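Local structure of decapping nuclease RAI1 (Candida albicans, 5BUD) at residues Y45-D50 with S190-R195; Y26-D29 with K33-Y36; Y161-R166 with G283-N288. The protein removes non-canonical 5' caps from RNA, hydrolysing NAD-capped ends with the help of divalent metal ions, and binds and stimulates the exoribonuclease RAT1. All coordinates share one frame; numbering follows the deposited sequence.

How the interactions relate
Along the chain, interaction 2 comes first and is complete within a few residues, being the hairpin of strands 21-28 and 34-35; strand 45-46 of interaction 1 follows directly. Interactions 1 and 3 interleave, since 161-166 and 283-288 alternate with 45-50 and 190-195. The centres of interactions 1 and 3 are 22 Å apart, those of 1 and 2 24 Å, and those of 2 and 3 30 Å, and no two of them touch. Interactions 2 and 3 both feed the beta-structure of the PD-(D/E)XK nuclease fold, through strands 21-28 and 279-285. Interaction 3 grips the RNA; in interactions 1 and 2 the side chains of Arg195 and Arg28 lie about 13 and 8 Å from a manganese ion.

Interaction 1 of 3, residues Y45-D50 with S190-R195; sequences YYYLPD and SQIENR
Arg195 reaches across to the backbone of Tyr47 and grips its carbonyl oxygen with the end of the guanidinium. The stronger bond runs from Arg195 NH1 to Tyr47 O at 2.7 Å, and the oxygen lies only 4° out of the guanidinium plane. Arg195 NH2 adds a weak second bond to the same oxygen, Tyr47 O, at 3.0 Å, so one acceptor is shared by both terminal nitrogens. Beside this polar grip, Ile192 meets the ring of Tyr47 at one corner: CD1 of Ile192 comes to 3.7 Å from Tyr47 CE1, with CG2 and CG1 of the isoleucine close behind. With CG of Tyr47 anti to the backbone N (chi1 -171°), the ring extends toward Ile192, and Pro49 CD lies over one ring face, displaced toward the rim.

Within the nuclease fold, this contact joins the end of helix 189-193 to the loop that leaves strand 45-46, the partner of strand 179-180 in a small antiparallel sheet. The same arginine also reaches the partner strand, since Arg195 NH1 donates to Thr179 O. Its third nitrogen turns back to the last turn of helix 189-193: Arg195 NE donates to Ile192 O at 3.1 Å, on a lone pair of that carbonyl, which helps fix the rotation of the guanidinium. A bend at chi3 brings the group round to make both sets of bonds. Further out, Trp184 meets the Tyr47 ring with the planes about 30° apart, and Val187 touches Ile192.

Interaction 2 of 3, residues Y26-D29 with K33-Y36; sequences YARD and KYVY
The Tyr34 ring carries Arg28 CG over the centre of one face, a CH-pi contact with the carbon 4.1 Å from the ring centroid. Tyr26 points the same way, its CG between the backbone N and the carbonyl carbon (chi1 64°), which puts its ring edge beside Tyr34, with Tyr26 CE2 3.8 Å from Tyr34 CD1. Beyond the ring, Arg28 CD passes near the phenol oxygen, and a water bridges Arg28 NH1 and Tyr34 OH. The guanidinium is held mainly from outside the hairpin, by Tyr203 O on NE and Asn74 OD1 on NH1.

Beneath these side chains runs an antiparallel beta hairpin. Ala27 and Val35 form a hydrogen-bonded pair, with Ala27 N to Val35 O at 3.1 Å and Val35 N to Ala27 O at 2.9 Å. Toward the turn, Asp29 N donates almost straight to Lys33 O at 2.8 Å (175°). Asp29 OD1 accepts from Lys33 N at 3.1 Å, from above the carboxylate plane, and also from Asp31 N, so one carboxylate oxygen holds the turn at Asp31 and at Lys33, just before strand 34-35.

On its other side, strand 21-28 pairs with strand 205-214, while helix 78-92 packs against Tyr26, Tyr34 and Tyr36.

Interaction 3 of 3, residues Y161-R166 with G283-N288; sequences YDYMKR and GFRDNN. With nucleotides of chain C.
The RNA path of the decapping nuclease runs between helix 158-178 and the end of strand 279-285, where Tyr163 and Arg285 meet beside the backbone of the bound oligouridine. They approach from opposite directions, with Tyr163 OH 3.0 Å from Arg285 NH1 and the ring and guanidinium planes 79° apart. The tyrosine ring also turns an edge to the loop after the strand: Tyr163 CE1 lies 3.3 Å from Asn287 O, near the plane of the ring.

Arg285 NH2 holds two successive phosphates of chain C. It donates to OP2 of U4 of chain C at 2.7 Å, nearly straight (166°) and in the guanidinium plane, and to OP1 of U3 of chain C at 2.9 Å. One nitrogen thus spans the two phosphate groups, which probably fixes their spacing and offsets part of their negative charge. The side chain starts with CG between the backbone N and the carbonyl carbon (chi1 49°) and bends at chi2, which leaves NH1 facing its own loop, with a weak bond to Asp286 O at 3.3 Å.

From the helix, Met164 attends to a base rather than a phosphate: its CE sits 3.3 Å from O2 of U3 of chain C. One turn of the same helix is braced by a salt bridge between Arg166 NE and Asp162 OD2, and Arg166 NH1 reaches Gln60. Strand 279-285 runs parallel to strand 243-250, which carries metal ligands Glu245 and Leu246, consistent with a phosphate-binding part of the RNA path beside the metal centre of a PD-(D/E)XK nuclease.

Interaction 1 of 3, residues Y45-D50 with S190-R195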
loop_
_atom_site.group_PDB
_atom_site.type_symbol
_atom_site.label_atom_id
_atom_site.label_comp_id
_atom_site.label_asym_id
_atom_site.label_seq_id
_atom_site.Cartn_x
_atom_site.Cartn_y
_atom_site.Cartn_z
ATOM N N TYR A 45 -10.835 -0.277 15.039
ATOM C CA TYR A 45 -12.054 0.366 14.575
ATOM C C TYR A 45 -11.912 1.867 14.720
ATOM O O TYR A 45 -11.290 2.352 15.665
ATOM C CB TYR A 45 -13.265 -0.167 15.369
ATOM C CG TYR A 45 -13.453 -1.637 15.134
ATOM C CD1 TYR A 45 -12.703 -2.593 15.845
ATOM C CD2 TYR A 45 -14.297 -2.082 14.128
ATOM C CE1 TYR A 45 -12.846 -3.948 15.573
ATOM C CE2 TYR A 45 -14.438 -3.418 13.845
ATOM C CZ TYR A 45 -13.712 -4.347 14.572
ATOM O OH TYR A 45 -13.879 -5.649 14.248
ATOM N N TYR A 46 -12.472 2.608 13.768
ATOM C CA TYR A 46 -12.382 4.055 13.778
ATOM C C TYR A 46 -13.269 4.611 14.889
ATOM O O TYR A 46 -14.419 4.222 14.996
ATOM C CB TYR A 46 -12.855 4.647 12.421
ATOM C CG TYR A 46 -12.635 6.121 12.353
ATOM C CD1 TYR A 46 -11.364 6.632 12.209
ATOM C CD2 TYR A 46 -13.686 7.019 12.524
ATOM C CE1 TYR A 46 -11.135 8.004 12.183
ATOM C CE2 TYR A 46 -13.462 8.399 12.512
ATOM C CZ TYR A 46 -12.184 8.876 12.314
ATOM O OH TYR A 46 -11.910 10.235 12.309
ATOM N N TYR A 47 -12.728 5.500 15.701
ATOM C CA TYR A 47 -13.509 6.201 16.725
ATOM C C TYR A 47 -12.846 7.514 17.135
ATOM O O TYR A 47 -11.839 7.522 17.860
ATOM C CB TYR A 47 -13.735 5.307 17.963
ATOM C CG TYR A 47 -14.711 5.921 18.949
ATOM C CD1 TYR A 47 -14.273 6.487 20.136
ATOM C CD2 TYR A 47 -16.068 5.975 18.658
ATOM C CE1 TYR A 47 -15.165 7.052 21.036
ATOM C CE2 TYR A 47 -16.965 6.554 19.538
ATOM C CZ TYR A 47 -16.505 7.093 20.723
ATOM O OH TYR A 47 -17.395 7.684 21.599
ATOM N N LEU A 48 -13.398 8.634 16.646
ATOM C CA LEU A 48 -12.842 9.955 16.930
ATOM C C LEU A 48 -13.957 11.030 16.903
ATOM O O LEU A 48 -14.239 11.610 15.852
ATOM C CB LEU A 48 -11.752 10.301 15.916
ATOM C CG LEU A 48 -10.965 11.561 16.228
ATOM C CD1 LEU A 48 -10.408 11.494 17.641
ATOM C CD2 LEU A 48 -9.853 11.753 15.203
ATOM N N PRO A 49 -14.644 11.219 18.039
ATOM C CA PRO A 49 -15.732 12.209 18.142
ATOM C C PRO A 49 -15.228 13.651 18.030
ATOM O O PRO A 49 -14.135 13.971 18.493
ATOM C CB PRO A 49 -16.296 11.979 19.555
ATOM C CG PRO A 49 -15.756 10.646 20.007
ATOM C CD PRO A 49 -14.443 10.477 19.297
ATOM N N ASP A 50 -16.053 14.519 17.464
ATOM C CA ASP A 50 -15.733 15.950 17.376
ATOM C C ASP A 50 -15.313 16.554 18.692
ATOM O O ASP A 50 -14.403 17.370 18.728
ATOM C CB ASP A 50 -16.924 16.711 16.844
ATOM C CG ASP A 50 -17.145 16.459 15.390
ATOM O OD1 ASP A 50 -16.264 15.845 14.755
ATOM O OD2 ASP A 50 -18.201 16.869 14.887
ATOM N N SER A 190 -12.452 3.794 29.595
ATOM C CA SER A 190 -11.050 4.036 29.932
ATOM C C SER A 190 -10.207 3.941 28.675
ATOM O O SER A 190 -9.536 4.906 28.309
ATOM C CB SER A 190 -10.543 3.050 30.992
ATOM O OG SER A 190 -10.255 1.779 30.433
ATOM N N GLN A 191 -10.259 2.777 28.023
ATOM C CA GLN A 191 -9.647 2.565 26.711
ATOM C C GLN A 191 -9.817 3.770 25.788
ATOM O O GLN A 191 -8.843 4.263 25.233
ATOM C CB GLN A 191 -10.257 1.346 26.029
ATOM C CG GLN A 191 -9.629 0.023 26.418
ATOM C CD GLN A 191 -10.680 -1.036 26.642
ATOM O OE1 GLN A 191 -11.471 -0.941 27.580
ATOM N NE2 GLN A 191 -10.711 -2.038 25.775
ATOM N N ILE A 192 -11.053 4.236 25.629
ATOM C CA ILE A 192 -11.321 5.388 24.770
ATOM C C ILE A 192 -10.522 6.608 25.257
ATOM O O ILE A 192 -9.839 7.276 24.464
ATOM C CB ILE A 192 -12.819 5.734 24.722
ATOM C CG1 ILE A 192 -13.580 4.703 23.889
ATOM C CG2 ILE A 192 -13.031 7.132 24.139
ATOM C CD1 ILE A 192 -15.088 4.801 24.020
ATOM N N GLU A 193 -10.598 6.880 26.559
ATOM C CA GLU A 193 -10.011 8.097 27.121
ATOM C C GLU A 193 -8.491 8.051 27.149
ATOM O O GLU A 193 -7.843 9.080 26.969
ATOM C CB GLU A 193 -10.536 8.361 28.541
ATOM C CG GLU A 193 -11.976 8.841 28.617
ATOM C CD GLU A 193 -12.395 9.179 30.046
ATOM O OE1 GLU A 193 -12.210 8.333 30.950
ATOM O OE2 GLU A 193 -12.916 10.294 30.270
ATOM N N ASN A 194 -7.927 6.867 27.372
ATOM C CA ASN A 194 -6.485 6.723 27.579
ATOM C C ASN A 194 -5.632 6.676 26.302
ATOM O O ASN A 194 -4.423 6.426 26.371
ATOM C CB ASN A 194 -6.207 5.461 28.394
ATOM C CG ASN A 194 -6.783 5.528 29.799
ATOM O OD1 ASN A 194 -7.291 6.567 30.239
ATOM N ND2 ASN A 194 -6.723 4.403 30.505
ATOM N N ARG A 195 -6.249 6.900 25.144
ATOM C CA ARG A 195 -5.561 6.705 23.868
ATOM C C ARG A 195 -4.441 7.669 23.654
ATOM O O ARG A 195 -3.404 7.308 23.117
ATOM C CB ARG A 195 -6.552 6.826 22.724
ATOM C CG ARG A 195 -7.385 5.589 22.619
ATOM C CD ARG A 195 -8.242 5.651 21.408
ATOM N NE ARG A 195 -9.205 6.748 21.493
ATOM C CZ ARG A 195 -10.058 7.042 20.526
ATOM N NH1 ARG A 195 -10.061 6.321 19.416
ATOM N NH2 ARG A 195 -10.923 8.034 20.678
#

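Interaction 2 of 3, residues Y26-D29 with K33-Y36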
loop_
_atom_site.group_PDB
_atom_site.type_symbol
_atom_site.label_atom_id
_atom_site.label_comp_id
_atom_site.label_asym_id
_atom_site.label_seq_id
_atom_site.Cartn_x
_atom_site.Cartn_y
_atom_site.Cartn_z
ATOM N N TYR A 26 -4.186 -11.727 7.632
ATOM C CA TYR A 26 -3.215 -12.138 8.614
ATOM C C TYR A 26 -2.718 -10.845 9.259
ATOM O O TYR A 26 -3.219 -9.765 8.917
ATOM C CB TYR A 26 -2.114 -12.998 7.963
ATOM C CG TYR A 26 -1.226 -12.359 6.927
ATOM C CD1 TYR A 26 -1.690 -12.070 5.659
ATOM C CD2 TYR A 26 0.101 -12.082 7.201
ATOM C CE1 TYR A 26 -0.875 -11.502 4.687
ATOM C CE2 TYR A 26 0.927 -11.510 6.247
ATOM C CZ TYR A 26 0.432 -11.220 4.986
ATOM O OH TYR A 26 1.277 -10.654 4.063
ATOM N N ALA A 27 -1.761 -10.933 10.182
ATOM C CA ALA A 27 -1.413 -9.798 10.989
ATOM C C ALA A 27 0.051 -9.840 11.376
ATOM O O ALA A 27 0.702 -10.887 11.245
ATOM C CB ALA A 27 -2.308 -9.775 12.233
ATOM N N ARG A 28 0.565 -8.702 11.830
ATOM C CA ARG A 28 1.871 -8.637 12.479
ATOM C C ARG A 28 1.678 -8.120 13.891
ATOM O O ARG A 28 0.996 -7.112 14.081
ATOM C CB ARG A 28 2.804 -7.723 11.718
ATOM C CG ARG A 28 4.266 -7.967 12.040
ATOM C CD ARG A 28 5.150 -7.228 11.055
ATOM N NE ARG A 28 5.066 -5.791 11.281
ATOM C CZ ARG A 28 5.713 -4.886 10.575
ATOM N NH1 ARG A 28 6.532 -5.259 9.604
ATOM N NH2 ARG A 28 5.553 -3.605 10.848
ATOM N N ASP A 29 2.246 -8.806 14.885
ATOM C CA ASP A 29 2.063 -8.395 16.281
ATOM C C ASP A 29 3.063 -7.333 16.691
ATOM O O ASP A 29 3.916 -6.919 15.904
ATOM C CB ASP A 29 1.996 -9.602 17.254
ATOM C CG ASP A 29 3.352 -10.278 17.515
ATOM O OD1 ASP A 29 4.424 -9.688 17.277
ATOM O OD2 ASP A 29 3.310 -11.433 17.990
ATOM N N LYS A 33 6.216 -10.244 14.817
ATOM C CA LYS A 33 5.999 -11.621 14.400
ATOM C C LYS A 33 4.628 -11.737 13.768
ATOM O O LYS A 33 3.667 -11.154 14.271
ATOM C CB LYS A 33 6.073 -12.577 15.592
ATOM C CG LYS A 33 7.080 -12.208 16.688
ATOM C CD LYS A 33 8.547 -12.234 16.253
ATOM C CE LYS A 33 9.477 -12.413 17.457
ATOM N NZ LYS A 33 10.925 -12.462 17.111
ATOM N N TYR A 34 4.528 -12.523 12.697
ATOM C CA TYR A 34 3.264 -12.691 11.982
ATOM C C TYR A 34 2.334 -13.688 12.657
ATOM O O TYR A 34 2.777 -14.641 13.312
ATOM C CB TYR A 34 3.529 -13.082 10.523
ATOM C CG TYR A 34 4.176 -11.948 9.788
ATOM C CD1 TYR A 34 3.404 -11.009 9.116
ATOM C CD2 TYR A 34 5.552 -11.763 9.823
ATOM C CE1 TYR A 34 3.990 -9.938 8.472
ATOM C CE2 TYR A 34 6.148 -10.699 9.180
ATOM C CZ TYR A 34 5.362 -9.788 8.503
ATOM O OH TYR A 34 5.926 -8.715 7.861
ATOM N N VAL A 35 1.041 -13.450 12.478
ATOM C CA VAL A 35 -0.023 -14.166 13.150
ATOM C C VAL A 35 -1.016 -14.620 12.093
ATOM O O VAL A 35 -1.448 -13.810 11.289
ATOM C CB VAL A 35 -0.767 -13.215 14.100
ATOM C CG1 VAL A 35 -2.022 -13.879 14.650
ATOM C CG2 VAL A 35 0.165 -12.728 15.205
ATOM N N TYR A 36 -1.395 -15.896 12.089
ATOM C CA TYR A 36 -2.204 -16.431 10.984
ATOM C C TYR A 36 -3.584 -16.933 11.406
ATOM O O TYR A 36 -4.490 -17.045 10.572
ATOM C CB TYR A 36 -1.426 -17.514 10.211
ATOM C CG TYR A 36 -0.034 -17.074 9.795
ATOM C CD1 TYR A 36 1.085 -17.348 10.591
ATOM C CD2 TYR A 36 0.171 -16.401 8.594
ATOM C CE1 TYR A 36 2.357 -16.936 10.200
ATOM C CE2 TYR A 36 1.421 -15.977 8.212
ATOM C CZ TYR A 36 2.516 -16.236 9.003
ATOM O OH TYR A 36 3.759 -15.792 8.572
HETATM O O HOH W 1 8.243 -7.545 9.198
#

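Interaction 3 of 3, residues Y161-R166 with G283-N288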
loop_
_atom_site.group_PDB
_atom_site.type_symbol
_atom_site.label_atom_id
_atom_site.label_comp_id
_atom_site.label_asym_id
_atom_site.label_seq_id
_atom_site.Cartn_x
_atom_site.Cartn_y
_atom_site.Cartn_z
ATOM N N TYR A 161 14.699 19.205 9.969
ATOM C CA TYR A 161 14.891 17.772 9.945
ATOM C C TYR A 161 14.152 17.107 11.097
ATOM O O TYR A 161 13.447 16.125 10.873
ATOM C CB TYR A 161 16.387 17.427 9.962
ATOM C CG TYR A 161 16.679 15.945 10.028
ATOM C CD1 TYR A 161 16.615 15.149 8.890
ATOM C CD2 TYR A 161 17.033 15.347 11.229
ATOM C CE1 TYR A 161 16.890 13.794 8.949
ATOM C CE2 TYR A 161 17.308 13.997 11.303
ATOM C CZ TYR A 161 17.238 13.228 10.157
ATOM O OH TYR A 161 17.507 11.887 10.245
ATOM N N ASP A 162 14.297 17.638 12.318
ATOM C CA ASP A 162 13.562 17.136 13.483
ATOM C C ASP A 162 12.045 17.230 13.257
ATOM O O ASP A 162 11.297 16.318 13.593
ATOM C CB ASP A 162 13.940 17.949 14.733
ATOM C CG ASP A 162 13.087 17.622 15.935
ATOM O OD1 ASP A 162 13.153 16.487 16.433
ATOM O OD2 ASP A 162 12.358 18.516 16.416
ATOM N N TYR A 163 11.599 18.357 12.718
ATOM C CA TYR A 163 10.191 18.548 12.404
ATOM C C TYR A 163 9.725 17.443 11.443
ATOM O O TYR A 163 8.724 16.798 11.679
ATOM C CB TYR A 163 9.969 19.941 11.809
ATOM C CG TYR A 163 8.552 20.248 11.376
ATOM C CD1 TYR A 163 7.597 20.686 12.295
ATOM C CD2 TYR A 163 8.184 20.156 10.048
ATOM C CE1 TYR A 163 6.307 20.970 11.901
ATOM C CE2 TYR A 163 6.889 20.442 9.640
ATOM C CZ TYR A 163 5.959 20.850 10.572
ATOM O OH TYR A 163 4.690 21.152 10.171
ATOM N N MET A 164 10.471 17.217 10.382
ATOM C CA MET A 164 10.106 16.169 9.400
ATOM C C MET A 164 10.029 14.783 10.016
ATOM O O MET A 164 9.097 14.043 9.741
ATOM C CB MET A 164 11.047 16.193 8.190
ATOM C CG MET A 164 10.789 17.386 7.271
ATOM S SD MET A 164 12.027 17.602 5.971
ATOM C CE MET A 164 11.223 16.732 4.636
ATOM N N LYS A 165 10.982 14.433 10.878
ATOM C CA LYS A 165 10.881 13.191 11.651
ATOM C C LYS A 165 9.664 13.141 12.583
ATOM O O LYS A 165 9.041 12.110 12.743
ATOM C CB LYS A 165 12.162 12.941 12.461
ATOM C CG LYS A 165 13.398 12.717 11.610
ATOM C CD LYS A 165 13.191 11.555 10.655
ATOM C CE LYS A 165 14.495 11.055 10.063
ATOM N NZ LYS A 165 14.304 9.791 9.288
ATOM N N ARG A 166 9.306 14.262 13.192
ATOM C CA ARG A 166 8.089 14.312 13.969
ATOM C C ARG A 166 6.866 14.142 13.084
ATOM O O ARG A 166 5.893 13.531 13.500
ATOM C CB ARG A 166 8.038 15.612 14.785
ATOM C CG ARG A 166 9.011 15.562 15.956
ATOM C CD ARG A 166 9.290 16.913 16.597
ATOM N NE ARG A 166 10.197 16.694 17.732
ATOM C CZ ARG A 166 9.836 16.424 18.981
ATOM N NH1 ARG A 166 8.561 16.392 19.360
ATOM N NH2 ARG A 166 10.786 16.191 19.884
ATOM N N GLY A 283 -6.721 13.497 8.696
ATOM C CA GLY A 283 -6.538 14.371 9.854
ATOM C C GLY A 283 -5.690 15.558 9.420
ATOM O O GLY A 283 -4.525 15.373 9.074
ATOM N N PHE A 284 -6.300 16.749 9.386
ATOM C CA PHE A 284 -5.603 17.993 9.053
ATOM C C PHE A 284 -5.028 18.635 10.315
ATOM O O PHE A 284 -5.746 18.855 11.292
ATOM C CB PHE A 284 -6.559 18.960 8.325
ATOM C CG PHE A 284 -6.903 18.513 6.937
ATOM C CD1 PHE A 284 -5.963 18.591 5.933
ATOM C CD2 PHE A 284 -8.129 17.952 6.657
ATOM C CE1 PHE A 284 -6.247 18.152 4.657
ATOM C CE2 PHE A 284 -8.428 17.514 5.394
ATOM C CZ PHE A 284 -7.488 17.601 4.392
ATOM N N ARG A 285 -3.734 18.932 10.289
ATOM C CA ARG A 285 -3.047 19.456 11.467
ATOM C C ARG A 285 -2.331 20.768 11.133
ATOM O O ARG A 285 -2.038 21.056 9.968
ATOM C CB ARG A 285 -2.081 18.394 12.055
ATOM C CG ARG A 285 -1.147 17.716 11.054
ATOM C CD ARG A 285 0.090 18.552 10.851
ATOM N NE ARG A 285 0.937 18.133 9.744
ATOM C CZ ARG A 285 1.824 18.930 9.146
ATOM N NH1 ARG A 285 1.951 20.176 9.541
ATOM N NH2 ARG A 285 2.576 18.492 8.144
ATOM N N ASP A 286 -2.061 21.574 12.150
ATOM C CA ASP A 286 -1.412 22.878 11.931
ATOM C C ASP A 286 0.117 22.783 12.034
ATOM O O ASP A 286 0.646 21.700 12.215
ATOM C CB ASP A 286 -2.006 23.937 12.879
ATOM C CG ASP A 286 -1.612 23.744 14.328
ATOM O OD1 ASP A 286 -0.696 22.956 14.639
ATOM O OD2 ASP A 286 -2.243 24.402 15.172
ATOM N N ASN A 287 0.820 23.918 11.922
ATOM C CA ASN A 287 2.282 23.935 12.019
ATOM C C ASN A 287 2.861 23.357 13.294
ATOM O O ASN A 287 3.940 22.793 13.270
ATOM C CB ASN A 287 2.823 25.348 11.844
ATOM C CG ASN A 287 2.539 25.908 10.474
ATOM O OD1 ASN A 287 2.017 25.213 9.597
ATOM N ND2 ASN A 287 2.872 27.174 10.282
ATOM N N ASN A 288 2.134 23.474 14.398
ATOM C CA ASN A 288 2.563 22.911 15.667
ATOM C C ASN A 288 2.072 21.484 15.884
ATOM O O ASN A 288 2.139 20.947 17.012
ATOM C CB ASN A 288 2.145 23.837 16.806
ATOM C CG ASN A 288 2.732 25.219 16.641
ATOM O OD1 ASN A 288 3.893 25.368 16.227
ATOM N ND2 ASN A 288 1.939 26.236 16.914
ATOM P P U C 3 3.185 15.302 5.492
ATOM O OP1 U C 3 2.379 16.363 6.121
ATOM O OP2 U C 3 2.759 14.701 4.212
ATOM O "O5'" U C 3 4.667 15.851 5.318
ATOM C "C5'" U C 3 5.301 16.585 6.383
ATOM C "C4'" U C 3 6.113 17.717 5.828
ATOM O "O4'" U C 3 7.286 17.190 5.155
ATOM C "C3'" U C 3 5.398 18.596 4.807
ATOM O "O3'" U C 3 5.861 19.918 4.996
ATOM C "C2'" U C 3 5.838 18.004 3.474
ATOM O "O2'" U C 3 5.820 18.923 2.398
ATOM C "C1'" U C 3 7.270 17.574 3.792
ATOM N N1 U C 3 7.753 16.436 2.999
ATOM C C2 U C 3 8.852 16.635 2.183
ATOM O O2 U C 3 9.411 17.713 2.074
ATOM N N3 U C 3 9.265 15.524 1.490
ATOM C C4 U C 3 8.706 14.264 1.524
ATOM O O4 U C 3 9.197 13.365 0.840
ATOM C C5 U C 3 7.576 14.137 2.394
ATOM C C6 U C 3 7.152 15.200 3.088
ATOM P P U C 4 4.999 20.957 5.803
ATOM O OP1 U C 4 5.915 21.976 6.379
ATOM O OP2 U C 4 4.067 20.218 6.673
ATOM O "O5'" U C 4 4.169 21.654 4.640
ATOM C "C5'" U C 4 4.824 22.538 3.716
ATOM C "C4'" U C 4 3.954 23.745 3.495
ATOM O "O4'" U C 4 4.283 24.362 2.223
ATOM C "C3'" U C 4 2.495 23.383 3.330
ATOM O "O3'" U C 4 1.730 24.555 3.554
ATOM C "C2'" U C 4 2.501 22.834 1.909
ATOM O "O2'" U C 4 1.235 22.654 1.305
ATOM C "C1'" U C 4 3.438 23.832 1.211
ATOM N N1 U C 4 4.288 23.236 0.166
ATOM C C2 U C 4 3.729 22.264 -0.642
ATOM O O2 U C 4 2.575 21.887 -0.525
ATOM N N3 U C 4 4.575 21.743 -1.589
ATOM C C4 U C 4 5.892 22.084 -1.810
ATOM O O4 U C 4 6.522 21.520 -2.707
ATOM C C5 U C 4 6.399 23.097 -0.935
ATOM C C6 U C 4 5.600 23.626 0.000
#